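Local coordinates for fatty acid metabolism regulator protein (PDB 1VI0) that represses genes of fatty acid transport and beta-oxidation as a DNA-binding homodimer that long-chain acyl-CoA prevents from binding its DNA, at residues Val105-Leu110 / Thr161-Val166; Leu95-His100 / Thr167-Asn172; Gly127-Leu132 / Leu153-Ile158; Thr80-Leu85 / Ser184-Leu189. All blocks are in the same frame, centred on the assembly; numbering follows the deposited sequence.

Interaction 1: Val105-Leu110 / Thr161-Val166; sequences VTQLEL and TIDETV. With DCC (dodecyl-coa), chain C.
Gln107 of helix 100-109 faces Val166 of helix 151-171 with their CA atoms 7.4 Å apart, and a wider pi-type turn runs through 105-109. This is the ligand-binding domain of a TetR-family repressor, and the contact borders its acyl-CoA pocket. Gln107 carries the contact. Its chain folds back at chi2 (-45°), which lays the amide against helix 151-171. Gln107 NE2 donates to Asp163 OD1 over 2.9 Å with an N-H...O angle of 161°. The acceptor lies close to the amide plane, yet OD1 is met from well above the carboxylate plane, the two planes being 67° apart. One water donates to both Gln107 OE1 and Asp163 OD1, so a second, solvent-mediated link ties the same two groups and probably restrains the rotation of the amide. Gln107 NE2 is also hydrogen-bonded to Thr167 OG1, one residue beyond the segment. The other carboxylate oxygen of Asp163 is engaged by Arg111 in a salt bridge, which would favour a charged aspartate although the site is buried. Val166 lies crosswise to the glutamine chain, with CG1 3.6 Å from Gln107 CD. Both segments meet dodecyl-CoA: Thr106 O approaches CA3 of its acyl chain at 3.4 Å, and Asp163 OD2 lies 3.8 Å from CP1, the carbon next to the thioester sulfur.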
# COMPACT_ATOMS: atom_id res chain seq x y z
N VAL A 105 6.22 -9.25 7.29
CA VAL A 105 6.05 -10.00 6.02
C VAL A 105 4.94 -9.41 5.18
O VAL A 105 5.18 -9.02 4.03
CB VAL A 105 5.91 -11.49 6.26
CG1 VAL A 105 5.43 -12.22 4.96
CG2 VAL A 105 7.19 -12.16 6.76
N THR A 106 3.74 -9.16 5.75
CA THR A 106 2.60 -8.66 5.04
C THR A 106 2.78 -7.22 4.57
O THR A 106 2.35 -6.91 3.46
CB THR A 106 1.26 -8.83 5.77
OG1 THR A 106 1.32 -8.03 6.97
CG2 THR A 106 1.00 -10.29 6.17
N GLN A 107 3.38 -6.33 5.38
CA GLN A 107 3.50 -4.95 5.04
C GLN A 107 4.72 -4.56 4.23
O GLN A 107 4.70 -3.52 3.53
CB GLN A 107 3.44 -4.07 6.31
CG GLN A 107 2.17 -4.32 7.11
CD GLN A 107 0.89 -4.39 6.32
OE1 GLN A 107 0.33 -5.47 6.17
NE2 GLN A 107 0.35 -3.29 5.83
N LEU A 108 5.74 -5.41 4.31
CA LEU A 108 6.97 -5.15 3.61
C LEU A 108 7.39 -6.27 2.67
O LEU A 108 7.45 -6.02 1.45
CB LEU A 108 8.12 -4.91 4.61
CG LEU A 108 8.52 -3.50 4.97
CD1 LEU A 108 7.54 -2.42 4.63
CD2 LEU A 108 8.90 -3.42 6.48
N GLU A 109 7.62 -7.47 3.19
CA GLU A 109 8.20 -8.54 2.37
C GLU A 109 7.37 -9.11 1.27
O GLU A 109 7.90 -9.58 0.24
CB GLU A 109 8.78 -9.62 3.29
CG GLU A 109 9.80 -9.03 4.29
CD GLU A 109 10.97 -8.36 3.63
OE1 GLU A 109 11.31 -8.66 2.44
OE2 GLU A 109 11.58 -7.49 4.27
N LEU A 110 6.06 -9.18 1.35
CA LEU A 110 5.20 -9.66 0.30
C LEU A 110 5.01 -8.63 -0.80
O LEU A 110 4.42 -8.97 -1.84
CB LEU A 110 3.83 -10.05 0.88
CG LEU A 110 3.65 -11.50 1.28
CD1 LEU A 110 2.44 -11.69 2.19
CD2 LEU A 110 3.58 -12.42 0.09
N THR A 161 -7.33 1.80 3.43
CA THR A 161 -7.35 2.48 4.75
C THR A 161 -6.88 1.51 5.83
O THR A 161 -5.94 1.78 6.57
CB THR A 161 -8.77 2.99 5.03
OG1 THR A 161 -9.08 4.05 4.10
CG2 THR A 161 -8.93 3.48 6.47
N ILE A 162 -7.39 0.28 5.85
CA ILE A 162 -6.98 -0.73 6.78
C ILE A 162 -5.48 -1.02 6.71
O ILE A 162 -4.63 -0.91 7.62
CB ILE A 162 -7.78 -2.04 6.61
CG1 ILE A 162 -9.28 -1.81 6.90
CG2 ILE A 162 -7.23 -3.09 7.58
CD1 ILE A 162 -10.16 -3.05 6.55
N ASP A 163 -5.05 -1.24 5.42
CA ASP A 163 -3.71 -1.59 5.11
C ASP A 163 -2.71 -0.46 5.40
O ASP A 163 -1.68 -0.76 6.09
CB ASP A 163 -3.60 -1.96 3.61
CG ASP A 163 -2.23 -2.47 3.26
OD1 ASP A 163 -1.80 -3.50 3.88
OD2 ASP A 163 -1.62 -2.00 2.26
N GLU A 164 -3.12 0.79 5.17
CA GLU A 164 -2.14 1.90 5.44
C GLU A 164 -2.07 2.11 6.97
O GLU A 164 -0.98 2.52 7.45
CB GLU A 164 -2.58 3.17 4.74
CG GLU A 164 -1.73 4.39 5.04
CD GLU A 164 -0.28 4.22 4.55
OE1 GLU A 164 -0.01 3.38 3.70
OE2 GLU A 164 0.55 4.98 5.13
N THR A 165 -3.18 1.86 7.64
CA THR A 165 -3.12 1.95 9.13
C THR A 165 -2.13 0.96 9.68
O THR A 165 -1.25 1.30 10.54
CB THR A 165 -4.53 1.86 9.75
OG1 THR A 165 -5.37 2.88 9.22
CG2 THR A 165 -4.35 2.15 11.26
N VAL A 166 -2.08 -0.26 9.14
CA VAL A 166 -1.14 -1.29 9.56
C VAL A 166 0.27 -0.84 9.15
O VAL A 166 1.22 -0.91 9.93
CB VAL A 166 -1.51 -2.66 8.97
CG1 VAL A 166 -0.47 -3.67 9.52
CG2 VAL A 166 -2.89 -3.11 9.47
C2 DCC C . -12.83 1.05 -12.58
C4 DCC C . -11.71 -0.82 -12.06
C5 DCC C . -11.48 -0.42 -10.76
C6 DCC C . -11.98 0.86 -10.44
C8 DCC C . -10.62 -2.34 -10.94
C10 DCC C . -3.90 -11.36 5.78
C11 DCC C . -3.05 -12.22 6.72
C12 DCC C . -2.22 -13.28 6.00
N9 DCC C . -11.13 -2.05 -12.18
N7 DCC C . -10.78 -1.38 -10.06
N3 DCC C . -12.39 -0.14 -13.01
N1 DCC C . -12.70 1.57 -11.34
N6 DCC C . -11.79 1.38 -9.22
C1' DCC C . -11.23 -2.93 -13.40
C2' DCC C . -9.95 -3.74 -13.70
O2' DCC C . -9.23 -2.98 -14.71
C3' DCC C . -10.55 -5.00 -14.40
O3' DCC C . -11.06 -4.59 -15.72
C4' DCC C . -11.81 -5.23 -13.48
O4' DCC C . -12.18 -3.94 -13.00
C5' DCC C . -11.51 -6.24 -12.39
O5' DCC C . -10.29 -5.94 -11.64
P1 DCC C . -10.22 -5.97 -10.05
O11 DCC C . -8.86 -5.66 -9.66
O12 DCC C . -11.38 -5.09 -9.50
O6 DCC C . -10.65 -7.41 -9.66
P2 DCC C . -9.64 -8.49 -9.98
O21 DCC C . -10.10 -9.70 -9.20
O22 DCC C . -9.45 -8.58 -11.43
O7 DCC C . -8.19 -8.11 -9.34
CPA DCC C . -7.97 -8.44 -7.90
CPB DCC C . -6.55 -7.98 -7.48
CP8 DCC C . -6.27 -6.57 -8.02
CP7 DCC C . -5.57 -8.95 -8.13
CP9 DCC C . -6.31 -8.11 -6.01
OP3 DCC C . -7.29 -5.68 -7.70
CP6 DCC C . -4.93 -6.01 -7.58
OP2 DCC C . -3.89 -6.55 -7.94
NP2 DCC C . -5.02 -4.94 -6.84
CP5 DCC C . -3.77 -4.28 -6.28
CP4 DCC C . -3.69 -4.81 -4.80
CP3 DCC C . -2.34 -4.41 -4.17
OP1 DCC C . -1.29 -4.78 -4.69
NP1 DCC C . -2.41 -3.65 -3.13
CP2 DCC C . -1.27 -3.10 -2.37
CP1 DCC C . -1.39 -3.78 -1.04
S DCC C . -1.63 -5.57 -1.03
P3 DCC C . -10.94 -5.37 -17.12
O31 DCC C . -9.61 -5.97 -17.19
O32 DCC C . -11.99 -6.39 -17.20
O33 DCC C . -11.15 -4.25 -18.11
CA1 DCC C . 0.08 -6.14 -1.16
CA2 DCC C . 0.26 -7.62 -0.70
OA1 DCC C . 0.99 -5.42 -1.51
CA3 DCC C . 0.35 -7.75 0.84
CA4 DCC C . -0.63 -8.61 1.55
CA5 DCC C . -1.72 -7.86 2.28
CA6 DCC C . -2.14 -8.49 3.60
CA7 DCC C . -3.51 -9.12 3.61
CA8 DCC C . -4.32 -9.05 4.86
CA9 DCC C . -3.80 -9.85 6.06
O HOH W 1 -2.35 -5.26 6.04

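Interaction 2: Leu95-His100 / Thr167-Asn172; sequences LLAGDH and TTWVMN
Trp169 turns its CG anti to the backbone N (chi1 167°), and with chi2 at 82° the indole reaches across to Leu96 and Ala97. The six-membered part of the ring does the touching. Trp169 CH2 comes to 3.6 Å from Leu96 O, which sits at the ring edge near its plane, and the same CH2 is 3.7 Å from Ala97 CA. The Ala97 methyl adds a looser approach, CB to Trp169 CZ2 at 4.2 Å, and Leu96 CB stands 4.4 Å from Trp169 CZ3. Because the nearest CA pair, Ala97 and Trp169, is 9.5 Å apart, the indole bridges the distance between the two backbones in this all-helical TetR-type ligand-binding domain. Tyr176 meets the ring edge-to-face, and Ala103 of helix 100-109 packs on it as well. Just past the end of helix 151-171, the Asn172 side chain turns back to give ND2 to Thr168 O at 2.8 Å, a carbonyl that also accepts from Asn172 N at the helix terminus. Across the segments the contact is therefore one of dispersion, with an aromatic C-H edge directed at a carbonyl oxygen, an approach that is probably weakly favourable electrostatically.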
# COMPACT_ATOMS: atom_id res chain seq x y z
N LEU A 95 -4.84 -10.05 14.20
CA LEU A 95 -3.95 -11.05 13.59
C LEU A 95 -2.53 -10.51 13.49
O LEU A 95 -1.60 -11.12 14.06
CB LEU A 95 -4.52 -11.33 12.20
CG LEU A 95 -4.06 -12.57 11.42
CD1 LEU A 95 -3.41 -12.20 10.11
CD2 LEU A 95 -3.21 -13.53 12.23
N LEU A 96 -2.37 -9.33 12.90
CA LEU A 96 -1.08 -8.72 12.70
C LEU A 96 -0.46 -8.24 13.99
O LEU A 96 0.75 -8.41 14.21
CB LEU A 96 -1.14 -7.66 11.61
CG LEU A 96 -1.62 -8.20 10.23
CD1 LEU A 96 -1.43 -7.12 9.17
CD2 LEU A 96 -0.78 -9.42 9.85
N ALA A 97 -1.28 -7.70 14.93
CA ALA A 97 -0.70 -7.28 16.23
C ALA A 97 -0.23 -8.49 17.01
O ALA A 97 0.62 -8.37 17.94
CB ALA A 97 -1.69 -6.48 17.07
N GLY A 98 -0.78 -9.65 16.75
CA GLY A 98 -0.52 -10.91 17.36
C GLY A 98 0.73 -11.61 16.84
O GLY A 98 1.14 -12.63 17.41
N ASP A 99 1.32 -11.06 15.78
CA ASP A 99 2.51 -11.72 15.18
C ASP A 99 3.37 -10.70 14.50
O ASP A 99 3.18 -10.34 13.33
CB ASP A 99 2.01 -12.87 14.34
CG ASP A 99 3.10 -13.73 13.71
OD1 ASP A 99 4.24 -13.33 13.63
OD2 ASP A 99 2.74 -14.88 13.32
N HIS A 100 4.37 -10.16 15.22
CA HIS A 100 5.28 -9.12 14.76
C HIS A 100 5.90 -9.46 13.39
O HIS A 100 5.90 -8.63 12.48
CB HIS A 100 6.40 -8.97 15.80
CG HIS A 100 7.38 -7.89 15.63
ND1 HIS A 100 8.57 -8.09 14.90
CD2 HIS A 100 7.45 -6.62 16.08
CE1 HIS A 100 9.27 -6.97 14.93
NE2 HIS A 100 8.62 -6.07 15.63
N THR A 167 0.47 -0.41 7.92
CA THR A 167 1.82 0.03 7.48
C THR A 167 2.38 1.14 8.34
O THR A 167 3.55 1.08 8.79
CB THR A 167 1.70 0.44 6.01
OG1 THR A 167 1.52 -0.74 5.22
CG2 THR A 167 2.99 1.15 5.55
N THR A 168 1.59 2.10 8.74
CA THR A 168 2.03 3.21 9.58
C THR A 168 2.48 2.66 10.92
O THR A 168 3.60 2.98 11.37
CB THR A 168 0.95 4.28 9.64
OG1 THR A 168 0.79 4.89 8.32
CG2 THR A 168 1.32 5.37 10.63
N TRP A 169 1.71 1.75 11.50
CA TRP A 169 2.12 1.08 12.77
C TRP A 169 3.36 0.24 12.61
O TRP A 169 4.34 0.35 13.41
CB TRP A 169 0.92 0.27 13.16
CG TRP A 169 1.13 -0.73 14.21
CD1 TRP A 169 1.15 -0.52 15.57
CD2 TRP A 169 1.24 -2.14 14.05
NE1 TRP A 169 1.28 -1.67 16.24
CE2 TRP A 169 1.32 -2.72 15.31
CE3 TRP A 169 1.21 -2.99 12.89
CZ2 TRP A 169 1.45 -4.08 15.52
CZ3 TRP A 169 1.34 -4.32 13.10
CH2 TRP A 169 1.44 -4.89 14.39
N VAL A 170 3.50 -0.47 11.47
CA VAL A 170 4.79 -1.20 11.25
C VAL A 170 5.93 -0.25 11.12
O VAL A 170 7.05 -0.50 11.70
CB VAL A 170 4.65 -2.11 10.02
CG1 VAL A 170 6.06 -2.51 9.52
CG2 VAL A 170 3.84 -3.34 10.27
N MSE A 171 5.78 0.88 10.47
CA MSE A 171 6.80 1.89 10.29
C MSE A 171 7.25 2.51 11.61
O MSE A 171 8.43 2.91 11.72
CB MSE A 171 6.37 2.98 9.30
CG MSE A 171 7.54 3.28 8.34
SE MSE A 171 7.67 1.82 7.06
CE MSE A 171 6.63 2.63 5.66
N ASN A 172 6.39 2.50 12.62
CA ASN A 172 6.70 2.95 13.96
C ASN A 172 7.07 1.83 14.89
O ASN A 172 6.71 1.75 16.07
CB ASN A 172 5.51 3.79 14.49
CG ASN A 172 5.47 5.10 13.77
OD1 ASN A 172 6.21 6.05 14.16
ND2 ASN A 172 4.64 5.24 12.74

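Interaction 3: Gly127-Leu132 / Leu153-Ile158; sequences GYLNIL and LARQMI. With DCC (dodecyl-coa), chain C.
Apolar packing joins Leu129 and Leu132 to Arg155 and Ile158. The side chains of Leu129 and Arg155 run nearly perpendicular, and Leu129 CB rests 3.7 Å from Arg155 CD, the aliphatic part of the arginine. One turn on, Leu132 and Ile158 lie alongside, pointing opposite ways, with Leu132 CD2 3.9 Å from Ile158 CG2. Leu85 of helix 81-97 touches both of these residues. The segments belong to helices 115-141 and 151-171, whose local axes approach to 9.8 Å and are inclined at 114°; in this TetR-type effector domain, the crossing forms part of the wall of the dodecyl-CoA pocket. Polar contacts run from helix 151-171 to the ligand. Arg155, bent at chi2 (-136°) and chi3, delivers NH1 to phosphate oxygen O12 at 3.1 Å in a nearly straight bond, with O12 at the guanidinium edge and in its plane. Asp133 takes NE in a salt bridge, so the guanidinium has a protein partner as well as the phosphate, which probably limits its rotation. Gln156 reads the adenine with both ends of its amide: NE2 donates to N7 at 3.0 Å, and OE1 accepts from N6 at 3.2 Å. Leu129 also meets an apolar part of the ligand: its CD1 lies 3.5 Å from CP9, a methyl of the pantetheine unit.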
# COMPACT_ATOMS: atom_id res chain seq x y z
N GLY A 127 -9.73 -13.25 -2.43
CA GLY A 127 -10.69 -13.85 -1.49
C GLY A 127 -11.15 -12.82 -0.45
O GLY A 127 -12.31 -12.72 -0.11
N TYR A 128 -10.18 -12.09 0.09
CA TYR A 128 -10.55 -11.04 1.09
C TYR A 128 -11.32 -9.93 0.43
O TYR A 128 -12.32 -9.45 1.02
CB TYR A 128 -9.25 -10.62 1.72
CG TYR A 128 -9.26 -9.63 2.82
CD1 TYR A 128 -10.16 -9.74 3.91
CD2 TYR A 128 -8.35 -8.62 2.86
CE1 TYR A 128 -10.11 -8.82 4.94
CE2 TYR A 128 -8.28 -7.70 3.88
CZ TYR A 128 -9.15 -7.82 4.92
OH TYR A 128 -9.17 -6.85 5.89
N LEU A 129 -10.86 -9.39 -0.68
CA LEU A 129 -11.59 -8.31 -1.36
C LEU A 129 -13.02 -8.74 -1.67
O LEU A 129 -13.95 -7.94 -1.64
CB LEU A 129 -10.84 -7.85 -2.58
CG LEU A 129 -9.37 -7.44 -2.30
CD1 LEU A 129 -8.70 -7.04 -3.62
CD2 LEU A 129 -9.31 -6.30 -1.31
N ASN A 130 -13.19 -10.02 -2.05
CA ASN A 130 -14.52 -10.58 -2.32
C ASN A 130 -15.42 -10.43 -1.06
O ASN A 130 -16.57 -10.13 -1.23
CB ASN A 130 -14.47 -12.04 -2.68
CG ASN A 130 -14.03 -12.37 -4.07
OD1 ASN A 130 -13.64 -13.54 -4.34
ND2 ASN A 130 -14.05 -11.42 -4.97
N ILE A 131 -14.84 -10.66 0.12
CA ILE A 131 -15.62 -10.50 1.37
C ILE A 131 -16.08 -9.08 1.53
O ILE A 131 -17.30 -8.84 1.80
CB ILE A 131 -14.80 -10.99 2.58
CG1 ILE A 131 -14.71 -12.52 2.54
CG2 ILE A 131 -15.46 -10.52 3.88
CD1 ILE A 131 -13.75 -13.06 3.58
N LEU A 132 -15.23 -8.08 1.27
CA LEU A 132 -15.57 -6.67 1.29
C LEU A 132 -16.62 -6.29 0.30
O LEU A 132 -17.68 -5.70 0.62
CB LEU A 132 -14.36 -5.72 1.10
CG LEU A 132 -13.21 -5.90 2.10
CD1 LEU A 132 -12.03 -4.98 1.74
CD2 LEU A 132 -13.67 -5.59 3.51
N LEU A 153 -14.44 0.80 -5.99
CA LEU A 153 -13.75 1.93 -5.35
C LEU A 153 -13.92 1.87 -3.83
O LEU A 153 -12.91 2.15 -3.13
CB LEU A 153 -14.17 3.26 -5.88
CG LEU A 153 -13.72 3.73 -7.25
CD1 LEU A 153 -14.41 5.08 -7.52
CD2 LEU A 153 -12.18 3.93 -7.22
N ALA A 154 -15.15 1.58 -3.34
CA ALA A 154 -15.34 1.50 -1.88
C ALA A 154 -14.46 0.37 -1.29
O ALA A 154 -13.93 0.48 -0.18
CB ALA A 154 -16.78 1.31 -1.51
N ARG A 155 -14.41 -0.79 -1.98
CA ARG A 155 -13.50 -1.85 -1.54
C ARG A 155 -12.02 -1.39 -1.44
O ARG A 155 -11.29 -1.78 -0.54
CB ARG A 155 -13.56 -3.00 -2.54
CG ARG A 155 -12.52 -4.09 -2.29
CD ARG A 155 -11.90 -4.48 -3.66
NE ARG A 155 -13.02 -4.99 -4.52
CZ ARG A 155 -12.87 -5.19 -5.82
NH1 ARG A 155 -11.70 -4.94 -6.41
NH2 ARG A 155 -13.87 -5.65 -6.55
N GLN A 156 -11.60 -0.63 -2.43
CA GLN A 156 -10.19 -0.11 -2.47
C GLN A 156 -10.03 0.86 -1.31
O GLN A 156 -8.94 0.86 -0.69
CB GLN A 156 -10.02 0.50 -3.86
CG GLN A 156 -9.87 -0.69 -4.85
CD GLN A 156 -10.12 -0.27 -6.29
OE1 GLN A 156 -9.91 0.86 -6.74
NE2 GLN A 156 -10.44 -1.29 -7.12
N MSE A 157 -11.00 1.69 -1.07
CA MSE A 157 -10.91 2.62 0.09
C MSE A 157 -10.83 1.81 1.37
O MSE A 157 -9.94 2.09 2.26
CB MSE A 157 -12.08 3.57 0.11
CG MSE A 157 -12.11 4.55 1.26
SE MSE A 157 -13.40 5.90 1.57
CE MSE A 157 -15.01 4.92 1.90
N ILE A 158 -11.69 0.82 1.58
CA ILE A 158 -11.69 0.07 2.84
C ILE A 158 -10.41 -0.65 3.07
O ILE A 158 -9.70 -0.54 4.07
CB ILE A 158 -12.90 -0.91 2.91
CG1 ILE A 158 -14.18 -0.07 2.90
CG2 ILE A 158 -12.78 -1.81 4.11
CD1 ILE A 158 -15.43 -0.91 2.72
C2 DCC C . -12.83 1.05 -12.58
C4 DCC C . -11.71 -0.82 -12.06
C5 DCC C . -11.48 -0.42 -10.76
C6 DCC C . -11.98 0.86 -10.44
C8 DCC C . -10.62 -2.34 -10.94
C10 DCC C . -3.90 -11.36 5.78
C11 DCC C . -3.05 -12.22 6.72
C12 DCC C . -2.22 -13.28 6.00
N9 DCC C . -11.13 -2.05 -12.18
N7 DCC C . -10.78 -1.38 -10.06
N3 DCC C . -12.39 -0.14 -13.01
N1 DCC C . -12.70 1.57 -11.34
N6 DCC C . -11.79 1.38 -9.22
C1' DCC C . -11.23 -2.93 -13.40
C2' DCC C . -9.95 -3.74 -13.70
O2' DCC C . -9.23 -2.98 -14.71
C3' DCC C . -10.55 -5.00 -14.40
O3' DCC C . -11.06 -4.59 -15.72
C4' DCC C . -11.81 -5.23 -13.48
O4' DCC C . -12.18 -3.94 -13.00
C5' DCC C . -11.51 -6.24 -12.39
O5' DCC C . -10.29 -5.94 -11.64
P1 DCC C . -10.22 -5.97 -10.05
O11 DCC C . -8.86 -5.66 -9.66
O12 DCC C . -11.38 -5.09 -9.50
O6 DCC C . -10.65 -7.41 -9.66
P2 DCC C . -9.64 -8.49 -9.98
O21 DCC C . -10.10 -9.70 -9.20
O22 DCC C . -9.45 -8.58 -11.43
O7 DCC C . -8.19 -8.11 -9.34
CPA DCC C . -7.97 -8.44 -7.90
CPB DCC C . -6.55 -7.98 -7.48
CP8 DCC C . -6.27 -6.57 -8.02
CP7 DCC C . -5.57 -8.95 -8.13
CP9 DCC C . -6.31 -8.11 -6.01
OP3 DCC C . -7.29 -5.68 -7.70
CP6 DCC C . -4.93 -6.01 -7.58
OP2 DCC C . -3.89 -6.55 -7.94
NP2 DCC C . -5.02 -4.94 -6.84
CP5 DCC C . -3.77 -4.28 -6.28
CP4 DCC C . -3.69 -4.81 -4.80
CP3 DCC C . -2.34 -4.41 -4.17
OP1 DCC C . -1.29 -4.78 -4.69
NP1 DCC C . -2.41 -3.65 -3.13
CP2 DCC C . -1.27 -3.10 -2.37
CP1 DCC C . -1.39 -3.78 -1.04
S DCC C . -1.63 -5.57 -1.03
P3 DCC C . -10.94 -5.37 -17.12
O31 DCC C . -9.61 -5.97 -17.19
O32 DCC C . -11.99 -6.39 -17.20
O33 DCC C . -11.15 -4.25 -18.11
CA1 DCC C . 0.08 -6.14 -1.16
CA2 DCC C . 0.26 -7.62 -0.70
OA1 DCC C . 0.99 -5.42 -1.51
CA3 DCC C . 0.35 -7.75 0.84
CA4 DCC C . -0.63 -8.61 1.55
CA5 DCC C . -1.72 -7.86 2.28
CA6 DCC C . -2.14 -8.49 3.60
CA7 DCC C . -3.51 -9.12 3.61
CA8 DCC C . -4.32 -9.05 4.86
CA9 DCC C . -3.80 -9.85 6.06

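Interaction 4: Thr80-Leu85 / Ser184-Leu189; sequences TAKEKL and SVLELL
Lys82 and Glu187 form a salt bridge, NZ to OE2 at 2.6 Å, in which OE2 uses its syn lone pair. The lysine is fully extended, CG anti to the backbone N (chi1 174°) and every later torsion near 180°, and this length carries NZ across to the neighbouring helix. Glu187 starts out pointing away and returns by a bend at chi2 (-62°). Both residues are partly exposed, so solvent probably tempers the strength of the pair. The N-terminus of helix 81-97 is closed by Thr80 and Glu83: Glu83 N donates to Thr80 OG1 at 3.0 Å, and Thr80 N donates to Glu83 OE1 at 2.9 Å. Glu144 takes two further amides, those of Ala81 and Lys82. Beside the salt bridge, the lysine methylenes pass across Leu186 almost at right angles, with Lys82 CE 3.9 Å from Leu186 CD2. The other methyl, Leu186 CD1, is turned to the backbone, 3.8 Å from Lys82 O, and also meets Leu85 CB at 4.0 Å. Leu85 is further covered by Ile135 of helix 115-141, while Ile193 of the second subunit packs on it too. The local axes of helices 81-97 and 182-191 run 141° apart, 10.6 Å at closest, an obliquely antiparallel pair in the TetR-type helical domain, in which helix 81-97 begins with a capping box.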
# COMPACT_ATOMS: atom_id res chain seq x y z
N THR A 80 -25.61 -5.94 10.20
CA THR A 80 -25.40 -4.84 9.29
C THR A 80 -24.02 -4.84 8.64
O THR A 80 -23.08 -5.47 9.10
CB THR A 80 -25.63 -3.48 10.03
OG1 THR A 80 -24.52 -3.31 10.92
CG2 THR A 80 -26.92 -3.57 10.86
N ALA A 81 -23.93 -4.09 7.56
CA ALA A 81 -22.65 -3.94 6.86
C ALA A 81 -21.63 -3.31 7.81
O ALA A 81 -20.49 -3.76 7.86
CB ALA A 81 -22.86 -3.10 5.62
N LYS A 82 -22.08 -2.31 8.61
CA LYS A 82 -21.15 -1.68 9.57
C LYS A 82 -20.66 -2.69 10.59
O LYS A 82 -19.46 -2.73 10.84
CB LYS A 82 -21.81 -0.47 10.22
CG LYS A 82 -20.99 0.19 11.35
CD LYS A 82 -21.71 1.44 11.90
CE LYS A 82 -20.76 2.05 12.95
NZ LYS A 82 -21.42 3.20 13.62
N GLU A 83 -21.52 -3.55 11.13
CA GLU A 83 -21.10 -4.61 12.06
C GLU A 83 -20.13 -5.59 11.46
O GLU A 83 -19.08 -5.98 12.03
CB GLU A 83 -22.38 -5.35 12.55
CG GLU A 83 -23.15 -4.53 13.56
CD GLU A 83 -24.57 -5.03 13.82
OE1 GLU A 83 -25.14 -5.76 13.01
OE2 GLU A 83 -25.12 -4.60 14.87
N LYS A 84 -20.40 -6.01 10.21
CA LYS A 84 -19.40 -6.88 9.53
C LYS A 84 -18.07 -6.20 9.33
O LYS A 84 -17.03 -6.83 9.56
CB LYS A 84 -19.99 -7.36 8.20
CG LYS A 84 -21.27 -8.19 8.40
CD LYS A 84 -21.84 -8.50 7.00
CE LYS A 84 -23.27 -8.98 7.04
NZ LYS A 84 -23.42 -10.28 7.73
N LEU A 85 -18.03 -4.94 8.91
CA LEU A 85 -16.74 -4.24 8.69
C LEU A 85 -16.02 -4.05 9.99
O LEU A 85 -14.80 -4.21 10.07
CB LEU A 85 -17.09 -2.89 8.03
CG LEU A 85 -17.51 -3.02 6.56
CD1 LEU A 85 -17.74 -1.61 6.00
CD2 LEU A 85 -16.34 -3.67 5.79
N SER A 184 -12.25 3.62 15.51
CA SER A 184 -12.12 4.92 14.94
C SER A 184 -11.87 4.85 13.42
O SER A 184 -12.43 5.63 12.68
CB SER A 184 -11.01 5.75 15.60
OG SER A 184 -11.46 5.97 16.96
N VAL A 185 -11.24 3.72 13.07
CA VAL A 185 -10.98 3.47 11.61
C VAL A 185 -12.33 3.15 10.95
O VAL A 185 -12.69 3.80 9.97
CB VAL A 185 -10.02 2.31 11.46
CG1 VAL A 185 -9.93 2.01 9.94
CG2 VAL A 185 -8.59 2.74 11.89
N LEU A 186 -13.06 2.25 11.59
CA LEU A 186 -14.47 2.00 11.13
C LEU A 186 -15.26 3.26 10.96
O LEU A 186 -15.89 3.51 9.89
CB LEU A 186 -15.14 1.09 12.20
CG LEU A 186 -16.64 0.92 11.94
CD1 LEU A 186 -16.91 0.02 10.71
CD2 LEU A 186 -17.26 0.26 13.17
N GLU A 187 -15.34 4.18 11.98
CA GLU A 187 -16.13 5.38 11.86
C GLU A 187 -15.70 6.32 10.74
O GLU A 187 -16.55 7.00 10.10
CB GLU A 187 -16.22 6.08 13.23
CG GLU A 187 -17.04 5.25 14.25
CD GLU A 187 -18.49 5.07 13.79
OE1 GLU A 187 -18.97 5.83 12.94
OE2 GLU A 187 -19.16 4.16 14.33
N LEU A 188 -14.40 6.39 10.47
CA LEU A 188 -13.86 7.18 9.39
C LEU A 188 -14.39 6.60 8.05
O LEU A 188 -14.80 7.42 7.22
CB LEU A 188 -12.31 7.13 9.34
CG LEU A 188 -11.70 8.13 10.43
CD1 LEU A 188 -10.29 7.78 10.72
CD2 LEU A 188 -11.89 9.53 9.87
N LEU A 189 -14.42 5.29 7.88
CA LEU A 189 -14.90 4.67 6.62
C LEU A 189 -16.42 4.85 6.48
O LEU A 189 -16.91 5.16 5.38
CB LEU A 189 -14.54 3.18 6.61
CG LEU A 189 -13.01 2.86 6.49
CD1 LEU A 189 -12.70 1.44 6.77
CD2 LEU A 189 -12.53 3.29 5.09

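Helix 151-171 links interactions 1, 2 and 3, meeting helices 100-109, 81-97 and 115-141 in turn, whereas interaction 4 pairs helix 81-97 with helix 182-191. Interactions 1 and 2 adjoin: Gln107 CG packs 3.7 Å from Val170 CG2, and Leu96 packs on Val166. Interactions 3 and 4 also touch, through Met157 against Leu189. The touching residues of interactions 1 and 3 are all buried and both contacts meet the ligand, but one is joined by an amide-carboxylate hydrogen bond with a bridging water and the other by apolar packing around an arginine. Interaction 2 is mostly buried and aromatic; interaction 4, farthest from the chain centre, combines a partly exposed salt bridge with buried leucines.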